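Local coordinates for hypothetical protein APE0754 (Aeropyrum pernix, PDB 1TUA), which is of unknown function but contains KH domains and so probably binds RNA, at residues K62-F74 against A79-V91. Residues are numbered along the deposited sequence; the frame is centred on the assembly and turned at random.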
ATOM      1  N   LYS A  62      -8.990   4.895  -7.261  1.00  8.97           N
ATOM      2  CA  LYS A  62      -8.895   4.232  -5.957  1.00  8.50           C
ATOM      3  C   LYS A  62      -9.326   2.768  -6.043  1.00  8.31           C
ATOM      4  O   LYS A  62      -8.777   1.916  -5.352  1.00  8.40           O
ATOM      5  CB  LYS A  62      -9.722   4.981  -4.910  1.00  9.98           C
ATOM      6  CG  LYS A  62      -9.090   6.300  -4.486  1.00 12.41           C
ATOM      7  CD  LYS A  62      -9.865   6.961  -3.350  1.00 15.33           C
ATOM      8  CE  LYS A  62      -9.089   8.141  -2.768  1.00 19.34           C
ATOM      9  NZ  LYS A  62      -7.835   7.712  -2.079  1.00 22.74           N
ATOM     10  N   ALA A  63     -10.312   2.475  -6.887  1.00  7.95           N
ATOM     11  CA  ALA A  63     -10.759   1.097  -7.069  1.00  8.26           C
ATOM     12  C   ALA A  63      -9.560   0.285  -7.576  1.00  8.95           C
ATOM     13  O   ALA A  63      -9.305  -0.835  -7.116  1.00  9.95           O
ATOM     14  CB  ALA A  63     -11.903   1.040  -8.089  1.00  8.48           C
ATOM     15  N   ALA A  64      -8.825   0.862  -8.526  1.00  8.61           N
ATOM     16  CA  ALA A  64      -7.653   0.200  -9.100  1.00  8.36           C
ATOM     17  C   ALA A  64      -6.530   0.073  -8.069  1.00  8.84           C
ATOM     18  O   ALA A  64      -5.773  -0.901  -8.085  1.00  8.90           O
ATOM     19  CB  ALA A  64      -7.162   0.974 -10.315  1.00  7.46           C
ATOM     20  N   GLU A  65      -6.419   1.048  -7.170  1.00  9.48           N
ATOM     21  CA  GLU A  65      -5.375   0.994  -6.147  1.00 10.55           C
ATOM     22  C   GLU A  65      -5.670  -0.120  -5.153  1.00  9.48           C
ATOM     23  O   GLU A  65      -4.757  -0.792  -4.686  1.00  9.20           O
ATOM     24  CB  GLU A  65      -5.249   2.334  -5.422  1.00 13.53           C
ATOM     25  CG  GLU A  65      -4.648   3.423  -6.290  1.00 18.62           C
ATOM     26  CD  GLU A  65      -3.213   3.123  -6.691  1.00 22.38           C
ATOM     27  OE1 GLU A  65      -2.300   3.330  -5.867  1.00 23.61           O
ATOM     28  OE2 GLU A  65      -2.994   2.668  -7.833  1.00 27.62           O
ATOM     29  N   VAL A  66      -6.943  -0.327  -4.839  1.00  8.59           N
ATOM     30  CA  VAL A  66      -7.306  -1.400  -3.917  1.00  8.76           C
ATOM     31  C   VAL A  66      -6.878  -2.737  -4.525  1.00  7.65           C
ATOM     32  O   VAL A  66      -6.288  -3.582  -3.847  1.00  7.98           O
ATOM     33  CB  VAL A  66      -8.820  -1.421  -3.647  1.00  8.07           C
ATOM     34  CG1 VAL A  66      -9.199  -2.681  -2.881  1.00  9.36           C
ATOM     35  CG2 VAL A  66      -9.216  -0.181  -2.863  1.00  7.64           C
ATOM     36  N   VAL A  67      -7.172  -2.927  -5.807  1.00  7.73           N
ATOM     37  CA  VAL A  67      -6.789  -4.162  -6.491  1.00  7.41           C
ATOM     38  C   VAL A  67      -5.270  -4.348  -6.456  1.00  8.23           C
ATOM     39  O   VAL A  67      -4.773  -5.440  -6.183  1.00  8.79           O
ATOM     40  CB  VAL A  67      -7.258  -4.153  -7.960  1.00  7.07           C
ATOM     41  CG1 VAL A  67      -6.631  -5.330  -8.714  1.00  8.71           C
ATOM     42  CG2 VAL A  67      -8.786  -4.235  -8.014  1.00  6.88           C
ATOM     43  N   LYS A  68      -4.532  -3.281  -6.739  1.00  8.71           N
ATOM     44  CA  LYS A  68      -3.077  -3.359  -6.731  1.00  9.85           C
ATOM     45  C   LYS A  68      -2.573  -3.718  -5.337  1.00  9.20           C
ATOM     46  O   LYS A  68      -1.667  -4.537  -5.195  1.00  9.83           O
ATOM     47  CB  LYS A  68      -2.469  -2.028  -7.182  1.00 10.97           C
ATOM     48  CG  LYS A  68      -0.947  -2.019  -7.160  1.00 16.25           C
ATOM     49  CD  LYS A  68      -0.394  -0.663  -7.588  1.00 19.57           C
ATOM     50  CE  LYS A  68       1.137  -0.640  -7.535  1.00 23.26           C
ATOM     51  NZ  LYS A  68       1.705   0.717  -7.838  1.00 25.64           N
ATOM     52  N   ALA A  69      -3.166  -3.112  -4.312  1.00  8.05           N
ATOM     53  CA  ALA A  69      -2.772  -3.376  -2.927  1.00  8.12           C
ATOM     54  C   ALA A  69      -2.995  -4.846  -2.532  1.00  8.01           C
ATOM     55  O   ALA A  69      -2.177  -5.436  -1.823  1.00  8.80           O
ATOM     56  CB  ALA A  69      -3.536  -2.446  -1.976  1.00  7.59           C
ATOM     57  N   ILE A  70      -4.100  -5.435  -2.982  1.00  7.06           N
ATOM     58  CA  ILE A  70      -4.378  -6.839  -2.672  1.00  8.21           C
ATOM     59  C   ILE A  70      -3.377  -7.728  -3.409  1.00  8.78           C
ATOM     60  O   ILE A  70      -2.874  -8.713  -2.858  1.00  9.96           O
ATOM     61  CB  ILE A  70      -5.822  -7.223  -3.072  1.00  8.81           C
ATOM     62  CG1 ILE A  70      -6.808  -6.444  -2.193  1.00  8.86           C
ATOM     63  CG2 ILE A  70      -6.029  -8.746  -2.941  1.00  8.70           C
ATOM     64  CD1 ILE A  70      -8.250  -6.550  -2.645  1.00  8.32           C
ATOM     65  N   SER A  71      -3.085  -7.368  -4.653  1.00  8.19           N
ATOM     66  CA  SER A  71      -2.113  -8.105  -5.463  1.00  9.79           C
ATOM     67  C   SER A  71      -0.745  -8.107  -4.770  1.00  9.74           C
ATOM     68  O   SER A  71      -0.034  -9.111  -4.772  1.00 10.58           O
ATOM     69  CB  SER A  71      -1.992  -7.454  -6.846  1.00 10.55           C
ATOM     70  OG  SER A  71      -1.032  -8.122  -7.646  1.00 10.94           O
ATOM     71  N   LEU A  72      -0.388  -6.975  -4.171  1.00 10.44           N
ATOM     72  CA  LEU A  72       0.886  -6.834  -3.468  1.00 10.44           C
ATOM     73  C   LEU A  72       0.980  -7.643  -2.173  1.00 10.63           C
ATOM     74  O   LEU A  72       2.076  -7.843  -1.638  1.00 11.79           O
ATOM     75  CB  LEU A  72       1.162  -5.358  -3.178  1.00  9.88           C
ATOM     76  CG  LEU A  72       1.570  -4.543  -4.409  1.00 10.08           C
ATOM     77  CD1 LEU A  72       1.525  -3.063  -4.085  1.00 10.03           C
ATOM     78  CD2 LEU A  72       2.964  -4.961  -4.856  1.00 12.56           C
ATOM     79  N   GLY A  73      -0.158  -8.103  -1.660  1.00  9.69           N
ATOM     80  CA  GLY A  73      -0.124  -8.904  -0.448  1.00  9.80           C
ATOM     81  C   GLY A  73      -1.074  -8.512   0.670  1.00 10.98           C
ATOM     82  O   GLY A  73      -1.301  -9.301   1.588  1.00 11.51           O
ATOM     83  N   PHE A  74      -1.621  -7.301   0.613  1.00 10.52           N
ATOM     84  CA  PHE A  74      -2.550  -6.846   1.640  1.00 10.17           C
ATOM     85  C   PHE A  74      -3.871  -7.599   1.596  1.00 11.30           C
ATOM     86  O   PHE A  74      -4.397  -7.876   0.525  1.00 11.27           O
ATOM     87  CB  PHE A  74      -2.896  -5.361   1.454  1.00  8.62           C
ATOM     88  CG  PHE A  74      -1.906  -4.405   2.062  1.00  9.24           C
ATOM     89  CD1 PHE A  74      -1.729  -4.341   3.444  1.00  8.99           C
ATOM     90  CD2 PHE A  74      -1.184  -3.533   1.254  1.00  8.63           C
ATOM     91  CE1 PHE A  74      -0.852  -3.420   4.012  1.00  8.64           C
ATOM     92  CE2 PHE A  74      -0.301  -2.603   1.810  1.00  8.13           C
ATOM     93  CZ  PHE A  74      -0.136  -2.547   3.193  1.00  8.42           C
ATOM     94  N   ALA A  79      -6.592  -3.333   2.454  1.00  8.58           N
ATOM     95  CA  ALA A  79      -6.528  -2.630   1.170  1.00  8.90           C
ATOM     96  C   ALA A  79      -7.665  -1.617   0.988  1.00  9.20           C
ATOM     97  O   ALA A  79      -7.474  -0.583   0.352  1.00  9.16           O
ATOM     98  CB  ALA A  79      -6.542  -3.640   0.020  1.00  8.85           C
ATOM     99  N   PHE A  80      -8.843  -1.911   1.537  1.00  9.95           N
ATOM    100  CA  PHE A  80      -9.991  -1.007   1.414  1.00 10.77           C
ATOM    101  C   PHE A  80      -9.714   0.383   1.978  1.00 10.95           C
ATOM    102  O   PHE A  80     -10.424   1.343   1.672  1.00 11.19           O
ATOM    103  CB  PHE A  80     -11.227  -1.592   2.105  1.00 10.87           C
ATOM    104  CG  PHE A  80     -11.798  -2.802   1.419  1.00 15.89           C
ATOM    105  CD1 PHE A  80     -11.750  -2.928   0.033  1.00 17.67           C
ATOM    106  CD2 PHE A  80     -12.428  -3.803   2.159  1.00 19.33           C
ATOM    107  CE1 PHE A  80     -12.325  -4.031  -0.613  1.00 19.53           C
ATOM    108  CE2 PHE A  80     -13.007  -4.910   1.523  1.00 21.30           C
ATOM    109  CZ  PHE A  80     -12.954  -5.021   0.132  1.00 19.90           C
ATOM    110  N   ARG A  81      -8.678   0.489   2.803  1.00 10.23           N
ATOM    111  CA  ARG A  81      -8.308   1.775   3.382  1.00 10.46           C
ATOM    112  C   ARG A  81      -7.991   2.773   2.273  1.00  9.54           C
ATOM    113  O   ARG A  81      -8.142   3.980   2.449  1.00 10.38           O
ATOM    114  CB  ARG A  81      -7.090   1.608   4.298  1.00 10.61           C
ATOM    115  CG  ARG A  81      -6.519   2.918   4.838  1.00 10.28           C
ATOM    116  CD  ARG A  81      -5.441   2.654   5.875  1.00 11.07           C
ATOM    117  NE  ARG A  81      -4.780   3.885   6.296  1.00 11.19           N
ATOM    118  CZ  ARG A  81      -3.958   3.970   7.339  1.00 11.05           C
ATOM    119  NH1 ARG A  81      -3.698   2.893   8.067  1.00 10.52           N
ATOM    120  NH2 ARG A  81      -3.395   5.133   7.649  1.00 10.96           N
ATOM    121  N   LEU A  82      -7.557   2.259   1.127  1.00  9.48           N
ATOM    122  CA  LEU A  82      -7.212   3.100  -0.011  1.00  9.24           C
ATOM    123  C   LEU A  82      -8.414   3.809  -0.626  1.00 10.40           C
ATOM    124  O   LEU A  82      -8.251   4.692  -1.470  1.00 11.77           O
ATOM    125  CB  LEU A  82      -6.471   2.268  -1.068  1.00  8.82           C
ATOM    126  CG  LEU A  82      -5.028   1.927  -0.654  1.00  8.24           C
ATOM    127  CD1 LEU A  82      -4.478   0.797  -1.505  1.00  9.09           C
ATOM    128  CD2 LEU A  82      -4.160   3.167  -0.774  1.00  9.17           C
ATOM    129  N   LEU A  83      -9.614   3.423  -0.201  1.00 11.33           N
ATOM    130  CA  LEU A  83     -10.832   4.055  -0.695  1.00 13.16           C
ATOM    131  C   LEU A  83     -11.074   5.335   0.092  1.00 16.02           C
ATOM    132  O   LEU A  83     -11.883   6.173  -0.297  1.00 17.60           O
ATOM    133  CB  LEU A  83     -12.041   3.124  -0.524  1.00 11.78           C
ATOM    134  CG  LEU A  83     -12.102   1.883  -1.417  1.00 12.56           C
ATOM    135  CD1 LEU A  83     -13.428   1.178  -1.195  1.00 12.15           C
ATOM    136  CD2 LEU A  83     -11.959   2.282  -2.887  1.00 11.46           C
ATOM    137  N   GLU A  84     -10.370   5.474   1.205  1.00 17.27           N
ATOM    138  CA  GLU A  84     -10.516   6.645   2.052  1.00 19.94           C
ATOM    139  C   GLU A  84      -9.802   7.870   1.517  1.00 20.37           C
ATOM    140  O   GLU A  84      -8.829   7.785   0.762  1.00 19.82           O
ATOM    141  CB  GLU A  84     -10.014   6.342   3.461  1.00 21.85           C
ATOM    142  CG  GLU A  84     -10.909   5.404   4.226  1.00 26.88           C
ATOM    143  CD  GLU A  84     -10.236   4.865   5.464  1.00 31.42           C
ATOM    144  OE1 GLU A  84      -9.511   5.638   6.134  1.00 33.77           O
ATOM    145  OE2 GLU A  84     -10.437   3.669   5.768  1.00 35.37           O
ATOM    146  N   GLU A  85     -10.305   9.020   1.930  1.00 21.95           N
ATOM    147  CA  GLU A  85      -9.761  10.295   1.519  1.00 23.95           C
ATOM    148  C   GLU A  85      -8.323  10.475   2.015  1.00 22.27           C
ATOM    149  O   GLU A  85      -8.000  10.171   3.166  1.00 23.27           O
ATOM    150  CB  GLU A  85     -10.667  11.392   2.065  1.00 28.52           C
ATOM    151  CG  GLU A  85     -10.194  12.803   1.868  1.00 34.32           C
ATOM    152  CD  GLU A  85     -11.222  13.787   2.381  1.00 39.34           C
ATOM    153  OE1 GLU A  85     -12.305  13.875   1.759  1.00 41.16           O
ATOM    154  OE2 GLU A  85     -10.961  14.453   3.409  1.00 41.86           O
ATOM    155  N   ASP A  86      -7.467  10.952   1.123  1.00 20.75           N
ATOM    156  CA  ASP A  86      -6.069  11.210   1.436  1.00 19.22           C
ATOM    157  C   ASP A  86      -5.167   9.995   1.634  1.00 17.04           C
ATOM    158  O   ASP A  86      -3.965  10.155   1.861  1.00 16.87           O
ATOM    159  CB  ASP A  86      -5.970  12.117   2.662  1.00 22.52           C
ATOM    160  CG  ASP A  86      -6.686  13.440   2.459  1.00 26.99           C
ATOM    161  OD1 ASP A  86      -6.490  14.065   1.389  1.00 27.92           O
ATOM    162  OD2 ASP A  86      -7.438  13.852   3.370  1.00 30.83           O
ATOM    163  N   GLN A  87      -5.720   8.789   1.546  1.00 13.67           N
ATOM    164  CA  GLN A  87      -4.893   7.591   1.713  1.00 12.36           C
ATOM    165  C   GLN A  87      -4.294   7.200   0.362  1.00 12.79           C
ATOM    166  O   GLN A  87      -4.987   7.204  -0.652  1.00 12.16           O
ATOM    167  CB  GLN A  87      -5.726   6.423   2.265  1.00 12.46           C
ATOM    168  CG  GLN A  87      -6.418   6.709   3.583  1.00 11.47           C
ATOM    169  CD  GLN A  87      -5.447   7.164   4.644  1.00 13.48           C
ATOM    170  OE1 GLN A  87      -4.578   6.404   5.082  1.00 13.81           O
ATOM    171  NE2 GLN A  87      -5.573   8.419   5.060  1.00 15.89           N
ATOM    172  N   ILE A  88      -3.003   6.879   0.347  1.00 11.49           N
ATOM    173  CA  ILE A  88      -2.330   6.476  -0.881  1.00 11.12           C
ATOM    174  C   ILE A  88      -1.529   5.185  -0.673  1.00 10.29           C
ATOM    175  O   ILE A  88      -1.310   4.735   0.452  1.00  9.40           O
ATOM    176  CB  ILE A  88      -1.353   7.570  -1.398  1.00 11.89           C
ATOM    177  CG1 ILE A  88      -0.206   7.756  -0.404  1.00 13.33           C
ATOM    178  CG2 ILE A  88      -2.097   8.883  -1.610  1.00 13.52           C
ATOM    179  CD1 ILE A  88       0.927   8.596  -0.930  1.00 15.36           C
ATOM    180  N   LEU A  89      -1.094   4.605  -1.778  1.00 10.01           N
ATOM    181  CA  LEU A  89      -0.313   3.382  -1.749  1.00 10.27           C
ATOM    182  C   LEU A  89       1.097   3.681  -2.239  1.00 10.33           C
ATOM    183  O   LEU A  89       1.280   4.213  -3.334  1.00  9.72           O
ATOM    184  CB  LEU A  89      -0.958   2.334  -2.655  1.00  9.48           C
ATOM    185  CG  LEU A  89      -0.184   1.035  -2.894  1.00  9.43           C
ATOM    186  CD1 LEU A  89      -0.058   0.249  -1.593  1.00 10.18           C
ATOM    187  CD2 LEU A  89      -0.923   0.212  -3.947  1.00  8.79           C
ATOM    188  N   VAL A  90       2.085   3.352  -1.415  1.00 10.63           N
ATOM    189  CA  VAL A  90       3.484   3.554  -1.770  1.00 10.91           C
ATOM    190  C   VAL A  90       4.150   2.198  -1.692  1.00 11.22           C
ATOM    191  O   VAL A  90       3.861   1.415  -0.788  1.00 11.04           O
ATOM    192  CB  VAL A  90       4.178   4.511  -0.803  1.00 12.36           C
ATOM    193  CG1 VAL A  90       5.679   4.528  -1.075  1.00 16.00           C
ATOM    194  CG2 VAL A  90       3.590   5.902  -0.965  1.00 13.44           C
ATOM    195  N   VAL A  91       5.037   1.913  -2.639  1.00 11.77           N
ATOM    196  CA  VAL A  91       5.709   0.620  -2.657  1.00 13.51           C
ATOM    197  C   VAL A  91       7.218   0.744  -2.701  1.00 14.36           C
ATOM    198  O   VAL A  91       7.762   1.579  -3.421  1.00 15.18           O
ATOM    199  CB  VAL A  91       5.265  -0.221  -3.876  1.00 14.89           C
ATOM    200  CG1 VAL A  91       6.002  -1.556  -3.888  1.00 15.25           C
ATOM    201  CG2 VAL A  91       3.761  -0.448  -3.837  1.00 16.11           C
TER
HETATM  202  O   HOH W   1      -5.833   5.928  -2.887  1.00 25.79           O
HETATM  203  O   HOH W   2      -6.307   9.904  -1.480  1.00 35.32           O
HETATM  204  O   HOH W   3      -2.223   5.650  -4.120  1.00 18.67           O
HETATM  205  O   HOH W   4       1.320   2.656  -5.968  1.00 37.40           O
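Lys62, on helix 57-72, reaches across the 3-10 segment 80-83 to the turn that follows it. Its CB lies near both Leu82 O, at 3.8 Å, and Leu83 CD2. CG and CD stay beside the same oxygen, and CD is also near Leu83 O. CE passes beside Glu84 O. The chain is extended until a bend at chi4 (-66°) swings NZ in among backbone carbonyls. NZ donates to Glu84 O at 3.0 Å and to Leu82 O at 3.1 Å, each time tilted about 30° from the carbonyl plane. Two waters accept from NZ and donate to Gln87 O. With an alanine here, the carbonyls of Leu82 and Glu84 would probably lose their ammonium donor, and the type II turn 84-87 would be freer to move. Further along the helix the contact is mostly apolar. Ala69 CB is pressed against Leu82 CD1 at 3.4 Å, and Ala79 CB meets Ile70 CG1. Val66 CG2 packs on Leu83 CD2 at 3.7 Å. Leu89 CD2 lies over the Lys68 methylenes, and a water accepts from Leu89 N and donates to Glu65 OE1. Ala64 and Val67 touch strand 6-9 of one sheet; Leu89 belongs to the other, in a four-layer alpha-beta sandwich with KH-type domains.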